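Local coordinates for protein exodeoxyribonuclease 10 (PDB 4FZY) that degrades single-stranded and double-stranded DNA from the 3' end toward the 5' end, using magnesium as its cofactor, at residues I5-C10 against S83-V88; I19-V24 against N31-L36. All coordinates share one frame; numbering follows the deposited sequence.

Contact 1 (I5-C10 against S83-V88). With NA (sodium ion), chain F; NA (sodium ion), chain E; nucleotides of chain A.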
loop_
_atom_site.group_PDB
_atom_site.type_symbol
_atom_site.label_atom_id
_atom_site.label_comp_id
_atom_site.label_asym_id
_atom_site.label_seq_id
_atom_site.Cartn_x
_atom_site.Cartn_y
_atom_site.Cartn_z
ATOM N N ILE B 5 6.265 22.182 15.096
ATOM C CA ILE B 5 5.010 22.878 14.870
ATOM C C ILE B 5 3.849 21.921 15.113
ATOM O O ILE B 5 3.871 20.795 14.644
ATOM C CB ILE B 5 4.927 23.417 13.416
ATOM C CG1 ILE B 5 5.600 24.776 13.319
ATOM C CG2 ILE B 5 3.484 23.652 13.011
ATOM C CD1 ILE B 5 4.592 25.951 13.318
ATOM N N ASP B 6 2.822 22.384 15.818
ATOM C CA ASP B 6 1.608 21.594 15.983
ATOM C C ASP B 6 0.358 22.459 16.018
ATOM O O ASP B 6 0.406 23.603 16.470
ATOM C CB ASP B 6 1.684 20.730 17.241
ATOM C CG ASP B 6 0.554 19.711 17.318
ATOM O OD1 ASP B 6 0.241 19.079 16.285
ATOM O OD2 ASP B 6 -0.031 19.537 18.417
ATOM N N THR B 7 -0.772 21.857 15.646
ATOM C CA THR B 7 -1.961 22.592 15.273
ATOM C C THR B 7 -3.248 21.827 15.694
ATOM O O THR B 7 -3.359 20.625 15.474
ATOM C CB THR B 7 -1.921 22.910 13.749
ATOM O OG1 THR B 7 -2.833 23.965 13.438
ATOM C CG2 THR B 7 -2.261 21.697 12.924
ATOM N N GLU B 8 -4.118 22.471 16.467
ATOM C CA GLU B 8 -5.460 21.905 16.726
ATOM C C GLU B 8 -6.498 22.525 15.763
ATOM O O GLU B 8 -6.460 23.718 15.498
ATOM C CB GLU B 8 -5.895 22.104 18.198
ATOM C CG GLU B 8 -4.924 21.570 19.292
ATOM C CD GLU B 8 -4.372 20.149 19.020
ATOM O OE1 GLU B 8 -5.088 19.312 18.428
ATOM O OE2 GLU B 8 -3.230 19.854 19.452
ATOM N N THR B 9 -7.387 21.698 15.219
ATOM C CA THR B 9 -8.247 22.101 14.117
ATOM C C THR B 9 -9.734 21.809 14.388
ATOM O O THR B 9 -10.090 21.242 15.419
ATOM C CB THR B 9 -7.874 21.363 12.818
ATOM O OG1 THR B 9 -8.349 20.012 12.884
ATOM C CG2 THR B 9 -6.357 21.357 12.575
ATOM N N CYS B 10 -10.568 22.121 13.395
ATOM C CA CYS B 10 -12.014 21.897 13.423
ATOM C C CYS B 10 -12.422 20.525 12.847
ATOM O O CYS B 10 -13.591 20.127 12.925
ATOM C CB CYS B 10 -12.724 22.971 12.595
ATOM S SG CYS B 10 -12.416 24.691 13.067
ATOM N N SER B 83 2.609 16.450 6.637
ATOM C CA SER B 83 1.534 16.444 5.654
ATOM C C SER B 83 0.266 17.189 6.117
ATOM O O SER B 83 -0.360 17.917 5.342
ATOM C CB SER B 83 1.166 15.004 5.343
ATOM O OG SER B 83 1.278 14.760 3.970
ATOM N N PHE B 84 -0.191 16.880 7.321
ATOM C CA PHE B 84 -1.448 17.410 7.802
ATOM C C PHE B 84 -1.313 18.898 8.112
ATOM O O PHE B 84 -2.016 19.720 7.522
ATOM C CB PHE B 84 -1.926 16.636 9.034
ATOM C CG PHE B 84 -3.217 17.150 9.615
ATOM C CD1 PHE B 84 -4.445 16.696 9.143
ATOM C CD2 PHE B 84 -3.205 18.084 10.629
ATOM C CE1 PHE B 84 -5.621 17.179 9.667
ATOM C CE2 PHE B 84 -4.375 18.544 11.181
ATOM C CZ PHE B 84 -5.586 18.086 10.713
ATOM N N ASP B 85 -0.388 19.230 9.015
ATOM C CA ASP B 85 -0.153 20.609 9.446
ATOM C C ASP B 85 0.153 21.504 8.253
ATOM O O ASP B 85 -0.440 22.575 8.090
ATOM C CB ASP B 85 1.004 20.665 10.449
ATOM C CG ASP B 85 0.774 19.772 11.670
ATOM O OD1 ASP B 85 0.987 18.555 11.569
ATOM O OD2 ASP B 85 0.401 20.291 12.739
ATOM N N ARG B 86 1.025 21.014 7.378
ATOM C CA ARG B 86 1.372 21.696 6.138
ATOM C C ARG B 86 0.148 22.023 5.282
ATOM O O ARG B 86 0.136 23.014 4.560
ATOM C CB ARG B 86 2.349 20.839 5.339
ATOM C CG ARG B 86 3.011 21.558 4.183
ATOM C CD ARG B 86 4.086 20.682 3.518
ATOM N NE ARG B 86 5.056 21.489 2.769
ATOM C CZ ARG B 86 5.082 21.603 1.440
ATOM N NH1 ARG B 86 4.209 20.939 0.682
ATOM N NH2 ARG B 86 5.987 22.387 0.864
ATOM N N ARG B 87 -0.874 21.178 5.348
ATOM C CA ARG B 87 -2.038 21.350 4.497
ATOM C C ARG B 87 -3.033 22.354 5.066
ATOM O O ARG B 87 -3.701 23.073 4.318
ATOM C CB ARG B 87 -2.729 20.017 4.264
ATOM C CG ARG B 87 -3.517 19.963 2.968
ATOM C CD ARG B 87 -4.024 18.558 2.684
ATOM N NE ARG B 87 -5.016 18.154 3.673
ATOM C CZ ARG B 87 -4.866 17.140 4.516
ATOM N NH1 ARG B 87 -3.790 16.356 4.441
ATOM N NH2 ARG B 87 -5.818 16.883 5.405
ATOM N N VAL B 88 -3.162 22.379 6.384
ATOM C CA VAL B 88 -4.213 23.148 7.024
ATOM C C VAL B 88 -3.713 24.540 7.447
ATOM O O VAL B 88 -4.503 25.431 7.737
ATOM C CB VAL B 88 -4.755 22.401 8.256
ATOM C CG1 VAL B 88 -5.213 21.030 7.861
ATOM C CG2 VAL B 88 -3.684 22.296 9.330
HETATM NA NA NA F . -1.940 17.755 18.516
HETATM NA NA NA E . -0.795 17.595 15.004
ATOM P P DG A 12 -3.241 15.760 15.859
ATOM O OP1 DG A 12 -2.398 16.724 16.600
ATOM O OP2 DG A 12 -3.430 14.398 16.401
ATOM O "O5'" DG A 12 -4.695 16.414 15.623
ATOM C "C5'" DG A 12 -4.902 17.371 14.613
ATOM C "C4'" DG A 12 -6.333 17.878 14.640
ATOM O "O4'" DG A 12 -7.107 17.128 13.674
ATOM C "C3'" DG A 12 -7.085 17.720 15.957
ATOM O "O3'" DG A 12 -6.925 18.877 16.779
ATOM C "C2'" DG A 12 -8.529 17.619 15.496
ATOM C "C1'" DG A 12 -8.384 16.849 14.200
ATOM N N9 DG A 12 -8.472 15.412 14.375
ATOM C C8 DG A 12 -7.510 14.582 14.890
ATOM N N7 DG A 12 -7.860 13.327 14.881
ATOM C C5 DG A 12 -9.130 13.327 14.323
ATOM C C6 DG A 12 -10.017 12.251 14.074
ATOM O O6 DG A 12 -9.832 11.045 14.296
ATOM N N1 DG A 12 -11.214 12.679 13.500
ATOM C C2 DG A 12 -11.496 13.988 13.205
ATOM N N2 DG A 12 -12.668 14.219 12.620
ATOM N N3 DG A 12 -10.691 15.014 13.469
ATOM C C4 DG A 12 -9.527 14.604 14.018
ATOM P P DA A 11 -1.653 10.611 14.969
ATOM O OP1 DA A 11 -0.622 10.868 16.010
ATOM O OP2 DA A 11 -2.902 9.864 15.317
ATOM O "O5'" DA A 11 -2.042 11.994 14.276
ATOM C "C5'" DA A 11 -1.088 12.795 13.603
ATOM C "C4'" DA A 11 -1.809 13.917 12.870
ATOM O "O4'" DA A 11 -2.363 13.355 11.655
ATOM C "C3'" DA A 11 -3.009 14.514 13.599
ATOM O "O3'" DA A 11 -2.624 15.610 14.399
ATOM C "C2'" DA A 11 -3.901 14.954 12.451
ATOM C "C1'" DA A 11 -3.674 13.828 11.457
ATOM N N9 DA A 11 -4.592 12.715 11.627
ATOM C C8 DA A 11 -4.861 12.022 12.781
ATOM N N7 DA A 11 -5.752 11.077 12.618
ATOM C C5 DA A 11 -6.134 11.188 11.289
ATOM C C6 DA A 11 -7.067 10.480 10.504
ATOM N N6 DA A 11 -7.823 9.474 10.965
ATOM N N1 DA A 11 -7.176 10.834 9.209
ATOM C C2 DA A 11 -6.415 11.843 8.743
ATOM N N3 DA A 11 -5.487 12.565 9.374
ATOM C C4 DA A 11 -5.404 12.180 10.655
HETATM O O HOH W 1 0.962 17.067 13.489
HETATM O O HOH W 2 0.195 15.837 15.933
HETATM O O HOH W 3 -1.786 19.003 13.583
#

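Contact 2 (I19-V24 against N31-L36)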
loop_
_atom_site.group_PDB
_atom_site.type_symbol
_atom_site.label_atom_id
_atom_site.label_comp_id
_atom_site.label_asym_id
_atom_site.label_seq_id
_atom_site.Cartn_x
_atom_site.Cartn_y
_atom_site.Cartn_z
ATOM N N ILE B 19 -2.550 26.927 17.700
ATOM C CA ILE B 19 -1.240 26.658 17.124
ATOM C C ILE B 19 -0.182 26.871 18.180
ATOM O O ILE B 19 -0.389 27.624 19.142
ATOM C CB ILE B 19 -0.957 27.569 15.908
ATOM C CG1 ILE B 19 0.324 27.130 15.185
ATOM C CG2 ILE B 19 -0.869 29.027 16.344
ATOM C CD1 ILE B 19 0.553 27.812 13.841
ATOM N N ALA B 20 0.935 26.161 18.038
ATOM C CA ALA B 20 2.017 26.238 19.016
ATOM C C ALA B 20 3.291 25.673 18.437
ATOM O O ALA B 20 3.253 24.816 17.556
ATOM C CB ALA B 20 1.642 25.491 20.285
ATOM N N SER B 21 4.419 26.113 18.986
ATOM C CA SER B 21 5.703 25.580 18.605
ATOM C C SER B 21 6.670 25.581 19.779
ATOM O O SER B 21 6.426 26.227 20.794
ATOM C CB SER B 21 6.285 26.367 17.427
ATOM O OG SER B 21 6.649 27.669 17.837
ATOM N N VAL B 22 7.726 24.777 19.658
ATOM C CA VAL B 22 8.915 24.914 20.488
ATOM C C VAL B 22 10.134 24.803 19.594
ATOM O O VAL B 22 10.049 24.338 18.464
ATOM C CB VAL B 22 8.993 23.825 21.606
ATOM C CG1 VAL B 22 7.945 24.061 22.649
ATOM C CG2 VAL B 22 8.845 22.424 21.021
ATOM N N ASP B 23 11.264 25.274 20.087
ATOM C CA ASP B 23 12.487 25.209 19.331
ATOM C C ASP B 23 13.440 24.212 19.962
ATOM O O ASP B 23 13.502 24.099 21.193
ATOM C CB ASP B 23 13.102 26.598 19.212
ATOM C CG ASP B 23 12.339 27.472 18.231
ATOM O OD1 ASP B 23 11.443 26.919 17.555
ATOM O OD2 ASP B 23 12.627 28.687 18.112
ATOM N N VAL B 24 14.036 23.375 19.115
ATOM C CA VAL B 24 15.022 22.392 19.548
ATOM C C VAL B 24 16.432 22.781 19.076
ATOM O O VAL B 24 16.738 22.770 17.888
ATOM C CB VAL B 24 14.657 20.957 19.054
ATOM C CG1 VAL B 24 15.891 20.044 19.070
ATOM C CG2 VAL B 24 13.542 20.363 19.914
ATOM N N ASN B 31 12.149 28.385 23.759
ATOM C CA ASN B 31 11.325 29.300 22.970
ATOM C C ASN B 31 9.910 28.782 22.652
ATOM O O ASN B 31 9.511 28.743 21.497
ATOM C CB ASN B 31 12.045 29.658 21.665
ATOM C CG ASN B 31 11.423 30.859 20.964
ATOM O OD1 ASN B 31 10.945 31.794 21.616
ATOM N ND2 ASN B 31 11.413 30.831 19.637
ATOM N N PRO B 32 9.159 28.361 23.679
ATOM C CA PRO B 32 7.804 27.883 23.445
ATOM C C PRO B 32 6.859 29.013 23.064
ATOM O O PRO B 32 6.888 30.068 23.694
ATOM C CB PRO B 32 7.403 27.314 24.807
ATOM C CG PRO B 32 8.333 27.974 25.793
ATOM C CD PRO B 32 9.607 28.081 25.054
ATOM N N MET B 33 6.048 28.799 22.029
ATOM C CA MET B 33 4.936 29.696 21.716
ATOM C C MET B 33 3.645 28.920 21.521
ATOM O O MET B 33 3.654 27.832 20.941
ATOM C CB MET B 33 5.214 30.483 20.440
ATOM C CG MET B 33 6.623 31.010 20.288
ATOM S SD MET B 33 6.715 31.958 18.753
ATOM C CE MET B 33 7.338 30.717 17.615
ATOM N N SER B 34 2.522 29.547 21.863
ATOM C CA SER B 34 1.210 29.033 21.456
ATOM C C SER B 34 0.155 30.127 21.395
ATOM O O SER B 34 0.146 31.033 22.217
ATOM C CB SER B 34 0.744 27.928 22.408
ATOM O OG SER B 34 0.495 28.445 23.704
ATOM N N HIS B 35 -0.799 29.957 20.486
ATOM C CA HIS B 35 -1.938 30.853 20.375
ATOM C C HIS B 35 -3.221 30.055 20.167
ATOM O O HIS B 35 -3.268 29.133 19.349
ATOM C CB HIS B 35 -1.735 31.807 19.201
ATOM C CG HIS B 35 -0.525 32.674 19.334
ATOM N ND1 HIS B 35 0.698 32.334 18.795
ATOM C CD2 HIS B 35 -0.331 33.836 20.003
ATOM C CE1 HIS B 35 1.594 33.248 19.130
ATOM N NE2 HIS B 35 0.995 34.167 19.867
ATOM N N LEU B 36 -4.265 30.416 20.899
ATOM C CA LEU B 36 -5.615 30.057 20.506
ATOM C C LEU B 36 -6.051 30.944 19.361
ATOM O O LEU B 36 -5.671 32.112 19.309
ATOM C CB LEU B 36 -6.572 30.210 21.679
ATOM C CG LEU B 36 -6.516 29.138 22.760
ATOM C CD1 LEU B 36 -7.287 29.617 23.990
ATOM C CD2 LEU B 36 -7.101 27.817 22.212
#

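Contact 1 (I5-C10 against S83-V88)
In the two-metal active site of this DEDDh exonuclease, T7 and T9 on strand 2-9 meet F84, D85 and V88 on helix 82-88, the axes at 66°. Methyls and the D85 carboxylate meet here, T7 CG2 lying 3.0 Å from D85 OD2. With chi1 at -162°, T7 points OG1 away from its backbone N, toward E18 O (a weak hydrogen bond), and presents CG2 to V88 CG2 at 3.9 Å. In T9, OG1 bonds to G11 O, while CG2 reaches the edge of the F84 ring, 3.7 Å from CE2. One face of that ring lies under the DA11 sugar, whose C2' stands 3.5 Å above the ring plane near its centre; V88 CG1 lies against the other face, toward its rim. A flat, uncharged phenyl suits a sugar. D6 bridges two sodium ions, OD1 holding one at 2.2 Å and OD2 the other at 2.6 Å. D85 OD1 accepts a short 2.4 Å hydrogen bond from a water bound to the first ion, a second-shell link to the metal. E8 OE2 and D139 also bind the second ion, while E8 OE1 accepts a hydrogen bond from the terminal O3' of DG12 (2.5 Å). T9 N donates to the same O3'. OP1 of DG12 joins both ions, and the first also binds O3' of DA11, the leaving oxygen, consistent with two-metal-ion hydrolysis, the sodium ions probably occupying magnesium sites.

Contact 2 (I19-V24 against N31-L36)
I19 and H35, like S21 and M33, are hydrogen-bonded pairs of an antiparallel hairpin, each closed by two backbone bonds; S21 N to M33 O is 2.7 Å and M33 N to S21 O 2.9 Å. Between them A20 and S34 form a non-hydrogen-bonded pair with CA atoms only 3.8 Å apart. Two small residues suit so close a pairing, and A20 CB lies 3.4 Å from S34 CB. On the other face the thioether of M33 bends at chi3 so that its methyl CE closes tightly on S21 OG, 3.1 Å away, and I19 CG2 sits at the edge of the H35 ring.

Near the turn that joins the two strands, D23 ties the hairpin to N31. Its CB lies 4.1 Å from N31 CB, the two side chains running side by side in the same direction. CG, placed beside the backbone N (chi1 -74°), carries the carboxylate along N31, the flat groups 60° apart. At the tip, OD2 takes a nearly straight bond of 2.9 Å from N31 ND2, arriving from above the carboxylate plane. The other oxygen, OD1, looks beyond the hairpin to R3 of strand 2-9, whose NE pairs with it in a salt bridge. Replacing D23 by alanine removes the carboxylate, which is likely to leave the R3 guanidinium without this counter-charge and the N31 amide freer to turn. N31 itself has the left-handed backbone conformation that asparagine tolerates well.

V22 CG1 packs on P32 CB at 3.9 Å, and both residues lean on Y141 of helix 137-154, with A20 and S34 resting on L137. On the opposite face, H35 ND1 bonds to Y71 OH and M33 touches R3 of strand 2-9, the strand next to 16-25 in the sheet.

Contact 2 is nested along the chain within the loop that contact 1 closes, and their centres lie 13 Å apart. The shared sheet joins them: strand 2-9, bearing the metal ligands of contact 1, pairs with strand 16-25, whose far edge takes up strand 28-36. The direct junction is a probable hydrogen bond of 3.0 Å from D6 N to A20 O, with I19 CG1 packing 3.8 Å from D6 O. The backbone of a metal-binding aspartate is thus fastened to the hairpin, although the A20 side chain stays about 9 Å from a sodium ion. Helix 137-154 serves both, supplying D139 to one of the sodium ions and L137 to the hairpin.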